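Local coordinates for beta-glucosidase (Saccharopolyspora erythraea D, PDB 5M6G), which probably hydrolyses terminal, non-reducing beta-D-glucosyl residues to release beta-D-glucose, as a two-domain member of glycosyl hydrolase family 3, at residues A[83-88]-A[343-348]; A[65-70]-A[367-372]; A[79-84]-A[112-117]. One frame throughout, in Å; residues are numbered along the deposited sequence.

Contact 1 (A[83-88]-A[343-348]); sequences HRIGSV and SRHEKF
H83 faces E346 with their CA atoms 7.4 Å apart, and I85 lies nearest H345, where a loop running into strand 87-90 passes the first turn of helix 345-357. H83 and H345 form a T-shaped (edge-to-face) pair: CD2 of H345 comes over one face of the H83 ring, offset toward its rim and 3.9 Å from H83 ND1, and the ring planes stand at 80°. H345 is set for this by a chi1 of 44°, which puts CG between its backbone N and carbonyl carbon. The CD1 methyl of I85 comes to 3.5 Å from H345 CD2 and also touches CB and CG of H345. Both segments belong to the family's N-terminal, TIM-barrel-type domain; strand 68-71 separates strands 87-90 and 339-341 in its parallel sheet, and H345 also rests on V68 and V70 of that middle strand. On the outer side, the extended chain of E346 brings OE1 to 3.4 Å from H83 NE2, a weak hydrogen bond bent to 137°. The firmer polar partner of H83 is A79 O, bound through ND1. With H83 cut back to an alanine, the edge of H345 would probably lose the ring face it meets, E346 OE1 its weak donor, and A79 O the bond from ND1. R344, at the N-cap, makes salt bridges to D315 and D322, both magnesium ligands.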
ATOM      1  N   HIS A  83     -19.545  23.321  -1.507  1.00 14.43           N
ATOM      2  CA  HIS A  83     -19.402  22.918  -2.901  1.00 18.26           C
ATOM      3  C   HIS A  83     -20.031  21.563  -3.197  1.00 16.90           C
ATOM      4  O   HIS A  83     -19.929  21.076  -4.336  1.00 17.30           O
ATOM      5  CB  HIS A  83     -17.918  22.919  -3.298  1.00 19.16           C
ATOM      6  CG  HIS A  83     -17.328  24.294  -3.367  1.00 24.65           C
ATOM      7  ND1 HIS A  83     -16.635  24.862  -2.319  1.00 23.30           N
ATOM      8  CD2 HIS A  83     -17.370  25.231  -4.343  1.00 21.40           C
ATOM      9  CE1 HIS A  83     -16.260  26.084  -2.653  1.00 25.03           C
ATOM     10  NE2 HIS A  83     -16.694  26.333  -3.876  1.00 31.74           N
ATOM     11  N   ARG A  84     -20.700  20.962  -2.214  1.00 13.23           N
ATOM     12  CA  ARG A  84     -21.382  19.683  -2.390  1.00 18.87           C
ATOM     13  C   ARG A  84     -20.392  18.613  -2.845  1.00 16.92           C
ATOM     14  O   ARG A  84     -20.697  17.774  -3.692  1.00 16.64           O
ATOM     15  CB  ARG A  84     -22.546  19.805  -3.379  1.00 15.17           C
ATOM     16  CG  ARG A  84     -23.407  21.057  -3.184  1.00 20.86           C
ATOM     17  CD  ARG A  84     -24.111  21.056  -1.852  1.00 16.48           C
ATOM     18  NE  ARG A  84     -25.158  22.084  -1.803  1.00 24.09           N
ATOM     19  CZ  ARG A  84     -25.175  23.119  -0.968  1.00 22.63           C
ATOM     20  NH1 ARG A  84     -24.202  23.282  -0.080  1.00 16.41           N
ATOM     21  NH2 ARG A  84     -26.180  23.986  -1.013  1.00 21.06           N
ATOM     22  N   ILE A  85     -19.186  18.658  -2.281  1.00 15.86           N
ATOM     23  CA  ILE A  85     -18.115  17.766  -2.716  1.00 14.94           C
ATOM     24  C   ILE A  85     -18.381  16.354  -2.207  1.00 14.36           C
ATOM     25  O   ILE A  85     -18.892  16.151  -1.099  1.00 17.62           O
ATOM     26  CB  ILE A  85     -16.766  18.337  -2.246  1.00 16.38           C
ATOM     27  CG1 ILE A  85     -16.320  19.432  -3.225  1.00 19.59           C
ATOM     28  CG2 ILE A  85     -15.692  17.248  -2.082  1.00 14.19           C
ATOM     29  CD1 ILE A  85     -15.337  20.407  -2.657  1.00 20.01           C
ATOM     30  N   GLY A  86     -18.064  15.355  -3.037  1.00 16.13           N
ATOM     31  CA  GLY A  86     -18.443  13.994  -2.710  1.00 13.92           C
ATOM     32  C   GLY A  86     -17.487  13.283  -1.775  1.00 13.74           C
ATOM     33  O   GLY A  86     -17.894  12.374  -1.046  1.00 12.39           O
ATOM     34  N   SER A  87     -16.222  13.682  -1.757  1.00 10.50           N
ATOM     35  CA  SER A  87     -15.253  12.911  -1.006  1.00 11.53           C
ATOM     36  C   SER A  87     -14.119  13.805  -0.547  1.00 12.70           C
ATOM     37  O   SER A  87     -13.826  14.829  -1.169  1.00 11.63           O
ATOM     38  CB  SER A  87     -14.701  11.759  -1.856  1.00 11.53           C
ATOM     39  OG  SER A  87     -13.792  10.973  -1.105  1.00 13.29           O
ATOM     40  N   VAL A  88     -13.478  13.389   0.547  1.00 11.35           N
ATOM     41  CA  VAL A  88     -12.240  13.988   1.025  1.00  9.83           C
ATOM     42  C   VAL A  88     -11.248  12.857   1.253  1.00 13.06           C
ATOM     43  O   VAL A  88     -11.638  11.722   1.549  1.00 15.00           O
ATOM     44  CB  VAL A  88     -12.469  14.813   2.314  1.00 12.46           C
ATOM     45  CG1 VAL A  88     -11.159  15.344   2.887  1.00 12.31           C
ATOM     46  CG2 VAL A  88     -13.433  15.977   2.038  1.00 11.89           C
ATOM     47  N   SER A 343      -6.147  20.314  -4.536  1.00 14.57           N
ATOM     48  CA  SER A 343      -6.776  21.619  -4.403  1.00 16.61           C
ATOM     49  C   SER A 343      -7.511  21.901  -5.703  1.00 17.49           C
ATOM     50  O   SER A 343      -7.576  21.026  -6.576  1.00 18.99           O
ATOM     51  CB  SER A 343      -5.743  22.711  -4.135  1.00 14.74           C
ATOM     52  OG  SER A 343      -4.842  22.803  -5.234  1.00 20.87           O
ATOM     53  N   ARG A 344      -8.054  23.112  -5.841  1.00 17.97           N
ATOM     54  CA  ARG A 344      -8.692  23.578  -7.077  1.00 21.35           C
ATOM     55  C   ARG A 344     -10.019  22.869  -7.365  1.00 19.81           C
ATOM     56  O   ARG A 344     -10.415  22.734  -8.524  1.00 19.26           O
ATOM     57  CB  ARG A 344      -7.743  23.440  -8.279  1.00 20.49           C
ATOM     58  CG  ARG A 344      -6.569  24.407  -8.275  1.00 17.74           C
ATOM     59  CD  ARG A 344      -5.352  23.759  -8.919  1.00 19.52           C
ATOM     60  NE  ARG A 344      -4.955  22.556  -8.181  1.00 19.56           N
ATOM     61  CZ  ARG A 344      -4.473  21.459  -8.757  1.00 22.15           C
ATOM     62  NH1 ARG A 344      -4.149  20.404  -8.020  1.00 22.83           N
ATOM     63  NH2 ARG A 344      -4.327  21.418 -10.075  1.00 21.45           N
ATOM     64  N   HIS A 345     -10.731  22.436  -6.321  1.00 20.05           N
ATOM     65  CA  HIS A 345     -12.008  21.749  -6.511  1.00 17.76           C
ATOM     66  C   HIS A 345     -13.029  22.633  -7.225  1.00 22.84           C
ATOM     67  O   HIS A 345     -13.783  22.157  -8.083  1.00 17.84           O
ATOM     68  CB  HIS A 345     -12.555  21.291  -5.160  1.00 14.90           C
ATOM     69  CG  HIS A 345     -12.432  22.323  -4.084  1.00 18.15           C
ATOM     70  ND1 HIS A 345     -11.233  22.618  -3.471  1.00 16.85           N
ATOM     71  CD2 HIS A 345     -13.355  23.135  -3.515  1.00 21.07           C
ATOM     72  CE1 HIS A 345     -11.420  23.569  -2.574  1.00 19.48           C
ATOM     73  NE2 HIS A 345     -12.700  23.895  -2.574  1.00 21.32           N
ATOM     74  N   GLU A 346     -13.076  23.917  -6.880  1.00 21.12           N
ATOM     75  CA  GLU A 346     -14.023  24.804  -7.545  1.00 20.56           C
ATOM     76  C   GLU A 346     -13.687  24.951  -9.019  1.00 20.66           C
ATOM     77  O   GLU A 346     -14.590  25.006  -9.864  1.00 18.16           O
ATOM     78  CB  GLU A 346     -14.043  26.166  -6.857  1.00 25.75           C
ATOM     79  CG  GLU A 346     -15.082  27.124  -7.424  1.00 26.23           C
ATOM     80  CD  GLU A 346     -15.232  28.367  -6.564  1.00 27.62           C
ATOM     81  OE1 GLU A 346     -14.542  28.448  -5.531  1.00 35.83           O
ATOM     82  OE2 GLU A 346     -16.043  29.249  -6.915  1.00 31.90           O
ATOM     83  N   LYS A 347     -12.396  25.007  -9.352  1.00 16.44           N
ATOM     84  CA  LYS A 347     -12.026  25.103 -10.758  1.00 19.03           C
ATOM     85  C   LYS A 347     -12.372  23.824 -11.499  1.00 18.49           C
ATOM     86  O   LYS A 347     -12.840  23.877 -12.640  1.00 18.31           O
ATOM     87  CB  LYS A 347     -10.542  25.422 -10.913  1.00 20.30           C
ATOM     88  CG  LYS A 347     -10.124  25.543 -12.378  1.00 23.33           C
ATOM     89  CD  LYS A 347      -8.711  26.055 -12.509  1.00 17.46           C
ATOM     90  CE  LYS A 347      -7.720  25.023 -12.005  1.00 20.63           C
ATOM     91  NZ  LYS A 347      -6.328  25.424 -12.323  1.00 23.21           N
ATOM     92  N   PHE A 348     -12.159  22.661 -10.871  1.00 18.66           N
ATOM     93  CA  PHE A 348     -12.548  21.412 -11.522  1.00 18.30           C
ATOM     94  C   PHE A 348     -14.043  21.404 -11.825  1.00 18.83           C
ATOM     95  O   PHE A 348     -14.464  21.068 -12.943  1.00 17.14           O
ATOM     96  CB  PHE A 348     -12.174  20.205 -10.653  1.00 14.96           C
ATOM     97  CG  PHE A 348     -12.554  18.884 -11.276  1.00 15.03           C
ATOM     98  CD1 PHE A 348     -11.712  18.270 -12.187  1.00 13.88           C
ATOM     99  CD2 PHE A 348     -13.764  18.279 -10.978  1.00 16.18           C
ATOM    100  CE1 PHE A 348     -12.058  17.079 -12.774  1.00 15.20           C
ATOM    101  CE2 PHE A 348     -14.115  17.087 -11.560  1.00 15.82           C
ATOM    102  CZ  PHE A 348     -13.256  16.481 -12.467  1.00 13.67           C
TER

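Contact 2 (A[65-70]-A[367-372]); sequences GQMVQV and DDANRR
Q66 and N370 meet at the heart of a buried contact between residues 65-70, which lead into strand 68-71, and helix 363-379, their CA atoms 6.7 Å apart. N370 OD1 lies 3.4 Å from Q66 CB, touching the aliphatic base of that side chain, while the two amide planes are 60° apart. Q66 bends at chi2 (-61°), which carries its own amide off to K377, where OE1 accepts a hydrogen bond. The other branch of N370, ND2, sits 3.8 Å from M67 CG and donates to the backbone oxygen of K63, a bond that ties the two helices together. M67 then runs on to A369: its chain folds at chi3, and SD and CE both pack on the lone methyl, CE to A369 CB being 3.8 Å. Charged residues are more open: R371 is exposed, D368 and R372 partly so. R372 NE, 2.9 Å from D368 OD1, makes a salt bridge on the syn side of the carboxylate but tilted from its plane; F303 O and G305 O hold R372 too. Helix 363-379, the second after strand 339-341, thus packs near the N-terminal end of strand 68-71, opposite the C-terminal mouth where TIM barrels hold their active site.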
ATOM      1  N   GLY A  65     -20.222  17.940  -8.065  1.00 13.40           N
ATOM      2  CA  GLY A  65     -19.598  17.882  -6.753  1.00 13.28           C
ATOM      3  C   GLY A  65     -19.264  16.471  -6.321  1.00 13.38           C
ATOM      4  O   GLY A  65     -18.190  16.226  -5.766  1.00 14.12           O
ATOM      5  N   GLN A  66     -20.174  15.519  -6.567  1.00 14.55           N
ATOM      6  CA  GLN A  66     -19.927  14.148  -6.129  1.00 13.55           C
ATOM      7  C   GLN A  66     -18.687  13.553  -6.776  1.00 14.74           C
ATOM      8  O   GLN A  66     -18.105  12.625  -6.216  1.00 12.49           O
ATOM      9  CB  GLN A  66     -21.119  13.235  -6.426  1.00 11.21           C
ATOM     10  CG  GLN A  66     -22.314  13.423  -5.516  1.00 13.93           C
ATOM     11  CD  GLN A  66     -21.981  13.145  -4.072  1.00 18.78           C
ATOM     12  OE1 GLN A  66     -21.607  12.026  -3.711  1.00 12.33           O
ATOM     13  NE2 GLN A  66     -22.107  14.165  -3.232  1.00 14.76           N
ATOM     14  N   MET A  67     -18.270  14.066  -7.933  1.00 13.91           N
ATOM     15  CA  MET A  67     -17.130  13.508  -8.648  1.00 15.37           C
ATOM     16  C   MET A  67     -15.792  14.021  -8.127  1.00 15.27           C
ATOM     17  O   MET A  67     -14.745  13.608  -8.634  1.00 16.12           O
ATOM     18  CB  MET A  67     -17.278  13.800 -10.143  1.00 11.89           C
ATOM     19  CG  MET A  67     -18.462  13.061 -10.751  1.00 13.72           C
ATOM     20  SD  MET A  67     -18.829  13.538 -12.453  1.00 12.75           S
ATOM     21  CE  MET A  67     -17.341  12.949 -13.266  1.00  8.54           C
ATOM     22  N   VAL A  68     -15.803  14.884  -7.116  1.00 15.45           N
ATOM     23  CA  VAL A  68     -14.597  15.502  -6.574  1.00 16.55           C
ATOM     24  C   VAL A  68     -14.182  14.776  -5.295  1.00 19.10           C
ATOM     25  O   VAL A  68     -15.010  14.533  -4.405  1.00 11.40           O
ATOM     26  CB  VAL A  68     -14.831  16.998  -6.301  1.00 18.83           C
ATOM     27  CG1 VAL A  68     -13.634  17.594  -5.559  1.00 15.64           C
ATOM     28  CG2 VAL A  68     -15.109  17.756  -7.616  1.00 13.42           C
ATOM     29  N   GLN A  69     -12.901  14.417  -5.205  1.00 12.75           N
ATOM     30  CA  GLN A  69     -12.286  14.017  -3.942  1.00 14.90           C
ATOM     31  C   GLN A  69     -11.138  14.981  -3.684  1.00 13.80           C
ATOM     32  O   GLN A  69     -10.149  14.988  -4.429  1.00 12.26           O
ATOM     33  CB  GLN A  69     -11.798  12.569  -3.972  1.00 11.48           C
ATOM     34  CG  GLN A  69     -11.177  12.115  -2.641  1.00  9.54           C
ATOM     35  CD  GLN A  69     -10.594  10.730  -2.751  1.00 11.96           C
ATOM     36  OE1 GLN A  69      -9.592  10.531  -3.420  1.00 14.56           O
ATOM     37  NE2 GLN A  69     -11.248   9.756  -2.131  1.00 16.88           N
ATOM     38  N   VAL A  70     -11.276  15.808  -2.646  1.00 11.59           N
ATOM     39  CA  VAL A  70     -10.325  16.877  -2.371  1.00 11.37           C
ATOM     40  C   VAL A  70      -9.516  16.529  -1.130  1.00 15.38           C
ATOM     41  O   VAL A  70     -10.043  15.956  -0.165  1.00 12.57           O
ATOM     42  CB  VAL A  70     -11.030  18.249  -2.233  1.00 12.04           C
ATOM     43  CG1 VAL A  70     -11.958  18.329  -0.995  1.00  9.22           C
ATOM     44  CG2 VAL A  70     -10.005  19.367  -2.228  1.00 15.99           C
ATOM     45  N   ASP A 367     -23.774  10.980 -15.239  1.00 13.50           N
ATOM     46  CA  ASP A 367     -24.724  10.126 -14.531  1.00 14.81           C
ATOM     47  C   ASP A 367     -24.109   8.774 -14.210  1.00 15.03           C
ATOM     48  O   ASP A 367     -24.348   8.213 -13.133  1.00 14.95           O
ATOM     49  CB  ASP A 367     -26.000   9.939 -15.357  1.00 15.24           C
ATOM     50  CG  ASP A 367     -26.910  11.159 -15.333  1.00 22.70           C
ATOM     51  OD1 ASP A 367     -26.680  12.075 -14.521  1.00 15.65           O
ATOM     52  OD2 ASP A 367     -27.873  11.187 -16.137  1.00 20.32           O
ATOM     53  N   ASP A 368     -23.327   8.221 -15.139  1.00 13.10           N
ATOM     54  CA  ASP A 368     -22.642   6.966 -14.855  1.00 12.61           C
ATOM     55  C   ASP A 368     -21.705   7.119 -13.661  1.00 13.97           C
ATOM     56  O   ASP A 368     -21.690   6.276 -12.756  1.00 12.78           O
ATOM     57  CB  ASP A 368     -21.879   6.497 -16.097  1.00 11.33           C
ATOM     58  CG  ASP A 368     -20.944   5.351 -15.805  1.00 13.40           C
ATOM     59  OD1 ASP A 368     -21.439   4.256 -15.480  1.00 17.88           O
ATOM     60  OD2 ASP A 368     -19.714   5.541 -15.910  1.00 15.10           O
ATOM     61  N   ALA A 369     -20.918   8.200 -13.631  1.00 11.15           N
ATOM     62  CA  ALA A 369     -20.002   8.400 -12.512  1.00 12.01           C
ATOM     63  C   ALA A 369     -20.770   8.539 -11.208  1.00 12.45           C
ATOM     64  O   ALA A 369     -20.380   7.970 -10.179  1.00 12.03           O
ATOM     65  CB  ALA A 369     -19.129   9.633 -12.756  1.00 10.79           C
ATOM     66  N   ASN A 370     -21.887   9.270 -11.234  1.00 11.47           N
ATOM     67  CA  ASN A 370     -22.643   9.458 -10.000  1.00 14.00           C
ATOM     68  C   ASN A 370     -23.316   8.175  -9.557  1.00 10.80           C
ATOM     69  O   ASN A 370     -23.362   7.879  -8.365  1.00 13.18           O
ATOM     70  CB  ASN A 370     -23.671  10.557 -10.172  1.00 10.41           C
ATOM     71  CG  ASN A 370     -23.120  11.884  -9.793  1.00 13.41           C
ATOM     72  OD1 ASN A 370     -23.443  12.414  -8.730  1.00 13.59           O
ATOM     73  ND2 ASN A 370     -22.225  12.410 -10.625  1.00 10.27           N
ATOM     74  N   ARG A 371     -23.869   7.410 -10.495  1.00 10.68           N
ATOM     75  CA  ARG A 371     -24.470   6.137 -10.109  1.00 13.01           C
ATOM     76  C   ARG A 371     -23.446   5.238  -9.423  1.00 15.71           C
ATOM     77  O   ARG A 371     -23.746   4.589  -8.409  1.00 14.00           O
ATOM     78  CB  ARG A 371     -25.047   5.458 -11.344  1.00 16.34           C
ATOM     79  CG  ARG A 371     -25.849   4.213 -11.072  1.00 23.14           C
ATOM     80  CD  ARG A 371     -26.677   3.888 -12.305  1.00 28.40           C
ATOM     81  NE  ARG A 371     -27.373   5.078 -12.788  1.00 29.08           N
ATOM     82  CZ  ARG A 371     -27.176   5.662 -13.971  1.00 39.48           C
ATOM     83  NH1 ARG A 371     -26.297   5.178 -14.846  1.00 26.51           N
ATOM     84  NH2 ARG A 371     -27.882   6.740 -14.285  1.00 37.73           N
ATOM     85  N   ARG A 372     -22.220   5.211  -9.945  1.00 12.83           N
ATOM     86  CA  ARG A 372     -21.184   4.374  -9.347  1.00 10.42           C
ATOM     87  C   ARG A 372     -20.766   4.892  -7.968  1.00 13.00           C
ATOM     88  O   ARG A 372     -20.638   4.105  -7.023  1.00 13.04           O
ATOM     89  CB  ARG A 372     -20.000   4.279 -10.304  1.00 11.66           C
ATOM     90  CG  ARG A 372     -20.343   3.496 -11.569  1.00 13.41           C
ATOM     91  CD  ARG A 372     -19.280   3.632 -12.629  1.00 15.81           C
ATOM     92  NE  ARG A 372     -19.590   2.814 -13.796  1.00 12.65           N
ATOM     93  CZ  ARG A 372     -19.152   1.572 -13.973  1.00 16.39           C
ATOM     94  NH1 ARG A 372     -18.369   1.009 -13.054  1.00 15.83           N
ATOM     95  NH2 ARG A 372     -19.488   0.902 -15.075  1.00 15.69           N
TER

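Contact 3 (A[79-84]-A[112-117]); sequences AVADHR and QRAALS
Helices 77-82 and 101-116 are successive outer helices of the TIM-barrel-type domain, following strands 68-71 and 87-90, and they touch where A81 meets A114 and A115. The approach is very close: the CA atoms of A81 and A115 are only 4.9 Å apart. A81 CB points at the other helix, and its closest approach is to the backbone, 3.3 Å from A114 O. The second contact is methyl to methyl, A81 CB to A114 CB at 4.0 Å. No hydrogen bond crosses between the segments; the short side chains of A81, A114 and A115 are what let the backbones come this close. Each helix ends close by. In helix 101-116, A114 O takes the backbone N of S117. Helix 77-82 closes in a Schellman motif, with R84 turned to a positive phi of 58°. H83, just before it, folds its ring back, which sets A79 O near the ring plane, 3.1 Å from H83 ND1. R84 likewise curls back, and its NH1 reaches A81 O at 2.9 Å, above the carbonyl plane, while R84 N approaches that oxygen from the opposite face.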
ATOM      1  N   ALA A  79     -16.300  24.278   3.567  1.00 18.58           N
ATOM      2  CA  ALA A  79     -16.068  24.405   2.127  1.00 18.97           C
ATOM      3  C   ALA A  79     -16.471  23.142   1.381  1.00 18.68           C
ATOM      4  O   ALA A  79     -17.002  23.214   0.264  1.00 16.92           O
ATOM      5  CB  ALA A  79     -14.601  24.717   1.847  1.00 24.54           C
ATOM      6  N   VAL A  80     -16.192  21.973   1.960  1.00 18.46           N
ATOM      7  CA  VAL A  80     -16.629  20.725   1.338  1.00 18.69           C
ATOM      8  C   VAL A  80     -18.145  20.721   1.186  1.00 18.51           C
ATOM      9  O   VAL A  80     -18.677  20.401   0.117  1.00 17.62           O
ATOM     10  CB  VAL A  80     -16.132  19.514   2.152  1.00 20.70           C
ATOM     11  CG1 VAL A  80     -16.799  18.227   1.663  1.00 20.27           C
ATOM     12  CG2 VAL A  80     -14.608  19.407   2.052  1.00 17.05           C
ATOM     13  N   ALA A  81     -18.863  21.113   2.241  1.00 18.33           N
ATOM     14  CA  ALA A  81     -20.320  21.181   2.151  1.00 19.87           C
ATOM     15  C   ALA A  81     -20.775  22.265   1.176  1.00 19.49           C
ATOM     16  O   ALA A  81     -21.680  22.027   0.363  1.00 19.41           O
ATOM     17  CB  ALA A  81     -20.930  21.414   3.535  1.00 18.55           C
ATOM     18  N   ASP A  82     -20.161  23.456   1.234  1.00 18.00           N
ATOM     19  CA  ASP A  82     -20.577  24.550   0.354  1.00 17.34           C
ATOM     20  C   ASP A  82     -20.512  24.156  -1.119  1.00 15.41           C
ATOM     21  O   ASP A  82     -21.338  24.612  -1.916  1.00 16.46           O
ATOM     22  CB  ASP A  82     -19.719  25.795   0.591  1.00 16.66           C
ATOM     23  CG  ASP A  82     -20.029  26.488   1.908  1.00 25.53           C
ATOM     24  OD1 ASP A  82     -21.017  26.119   2.578  1.00 23.51           O
ATOM     25  OD2 ASP A  82     -19.280  27.417   2.271  1.00 24.89           O
ATOM     26  N   HIS A  83     -19.545  23.321  -1.507  1.00 14.43           N
ATOM     27  CA  HIS A  83     -19.402  22.918  -2.901  1.00 18.26           C
ATOM     28  C   HIS A  83     -20.031  21.563  -3.197  1.00 16.90           C
ATOM     29  O   HIS A  83     -19.929  21.076  -4.336  1.00 17.30           O
ATOM     30  CB  HIS A  83     -17.918  22.919  -3.298  1.00 19.16           C
ATOM     31  CG  HIS A  83     -17.328  24.294  -3.367  1.00 24.65           C
ATOM     32  ND1 HIS A  83     -16.635  24.862  -2.319  1.00 23.30           N
ATOM     33  CD2 HIS A  83     -17.370  25.231  -4.343  1.00 21.40           C
ATOM     34  CE1 HIS A  83     -16.260  26.084  -2.653  1.00 25.03           C
ATOM     35  NE2 HIS A  83     -16.694  26.333  -3.876  1.00 31.74           N
ATOM     36  N   ARG A  84     -20.700  20.962  -2.214  1.00 13.23           N
ATOM     37  CA  ARG A  84     -21.382  19.683  -2.390  1.00 18.87           C
ATOM     38  C   ARG A  84     -20.392  18.613  -2.845  1.00 16.92           C
ATOM     39  O   ARG A  84     -20.697  17.774  -3.692  1.00 16.64           O
ATOM     40  CB  ARG A  84     -22.546  19.805  -3.379  1.00 15.17           C
ATOM     41  CG  ARG A  84     -23.407  21.057  -3.184  1.00 20.86           C
ATOM     42  CD  ARG A  84     -24.111  21.056  -1.852  1.00 16.48           C
ATOM     43  NE  ARG A  84     -25.158  22.084  -1.803  1.00 24.09           N
ATOM     44  CZ  ARG A  84     -25.175  23.119  -0.968  1.00 22.63           C
ATOM     45  NH1 ARG A  84     -24.202  23.282  -0.080  1.00 16.41           N
ATOM     46  NH2 ARG A  84     -26.180  23.986  -1.013  1.00 21.06           N
ATOM     47  N   GLN A 112     -18.112  15.043   8.226  1.00 13.70           N
ATOM     48  CA  GLN A 112     -19.399  14.414   7.967  1.00 15.20           C
ATOM     49  C   GLN A 112     -20.555  15.293   8.434  1.00 19.40           C
ATOM     50  O   GLN A 112     -21.561  15.424   7.724  1.00 14.68           O
ATOM     51  CB  GLN A 112     -19.442  13.047   8.641  1.00 17.37           C
ATOM     52  CG  GLN A 112     -20.535  12.144   8.144  1.00 16.14           C
ATOM     53  CD  GLN A 112     -20.389  11.835   6.666  1.00 17.36           C
ATOM     54  OE1 GLN A 112     -20.837  12.608   5.830  1.00 14.96           O
ATOM     55  NE2 GLN A 112     -19.753  10.711   6.342  1.00 15.29           N
ATOM     56  N   ARG A 113     -20.428  15.925   9.609  1.00 15.75           N
ATOM     57  CA  ARG A 113     -21.497  16.810  10.078  1.00 15.25           C
ATOM     58  C   ARG A 113     -21.818  17.891   9.051  1.00 18.80           C
ATOM     59  O   ARG A 113     -22.996  18.201   8.804  1.00 15.90           O
ATOM     60  CB  ARG A 113     -21.111  17.458  11.415  1.00 20.99           C
ATOM     61  CG  ARG A 113     -21.196  16.539  12.624  1.00 20.23           C
ATOM     62  CD  ARG A 113     -21.179  17.357  13.917  1.00 23.95           C
ATOM     63  NE  ARG A 113     -19.876  17.968  14.118  1.00 24.01           N
ATOM     64  CZ  ARG A 113     -18.856  17.355  14.713  1.00 29.94           C
ATOM     65  NH1 ARG A 113     -18.997  16.123  15.188  1.00 20.30           N
ATOM     66  NH2 ARG A 113     -17.693  17.981  14.841  1.00 34.84           N
ATOM     67  N   ALA A 114     -20.785  18.481   8.444  1.00 15.92           N
ATOM     68  CA  ALA A 114     -21.008  19.523   7.450  1.00 16.98           C
ATOM     69  C   ALA A 114     -21.658  18.963   6.192  1.00 18.42           C
ATOM     70  O   ALA A 114     -22.615  19.552   5.666  1.00 14.43           O
ATOM     71  CB  ALA A 114     -19.692  20.219   7.117  1.00 13.01           C
ATOM     72  N   ALA A 115     -21.175  17.815   5.708  1.00 18.45           N
ATOM     73  CA  ALA A 115     -21.784  17.193   4.531  1.00 18.77           C
ATOM     74  C   ALA A 115     -23.254  16.861   4.771  1.00 16.22           C
ATOM     75  O   ALA A 115     -24.096  17.052   3.887  1.00 14.80           O
ATOM     76  CB  ALA A 115     -21.009  15.931   4.146  1.00 15.48           C
ATOM     77  N   LEU A 116     -23.582  16.368   5.965  1.00 15.12           N
ATOM     78  CA  LEU A 116     -24.959  16.005   6.272  1.00 15.21           C
ATOM     79  C   LEU A 116     -25.894  17.205   6.366  1.00 13.85           C
ATOM     80  O   LEU A 116     -27.113  17.008   6.385  1.00 16.57           O
ATOM     81  CB  LEU A 116     -25.014  15.219   7.587  1.00 14.28           C
ATOM     82  CG  LEU A 116     -24.332  13.847   7.656  1.00 15.84           C
ATOM     83  CD1 LEU A 116     -24.391  13.300   9.073  1.00 17.71           C
ATOM     84  CD2 LEU A 116     -24.923  12.850   6.695  1.00 12.55           C
ATOM     85  N   SER A 117     -25.374  18.433   6.411  1.00 15.27           N
ATOM     86  CA  SER A 117     -26.199  19.627   6.576  0.53 17.66           C
ATOM     87  C   SER A 117     -26.616  20.255   5.253  1.00 16.73           C
ATOM     88  O   SER A 117     -27.313  21.278   5.260  1.00 15.70           O
ATOM     89  CB  SER A 117     -25.458  20.675   7.413  0.53 15.10           C
ATOM     90  OG  SER A 117     -24.386  21.236   6.673  0.53 17.70           O
TER

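Overall arrangement
All three contacts lie on the same side of the chain's centre, within the N-terminal domain. Contacts 1 and 3 share H83 and R84, with centres 11 Å apart, and I85 N lies 3.0 Å from V80 O where helix 77-82 hands over to the loop before strand 87-90. Contact 2 is also 11 Å from contact 1, joined to it by G86 N and G65 O at 2.9 Å, a probable hydrogen bond, and by neighbouring strands 68-71 and 87-90. Contacts 2 and 3 lie farther apart, at 15 Å. The sorbitol pocket is reached at the C-terminal ends of the strands: strand 87-90 leads on to G91 and G92, which line it, and strand 125-128 to D129.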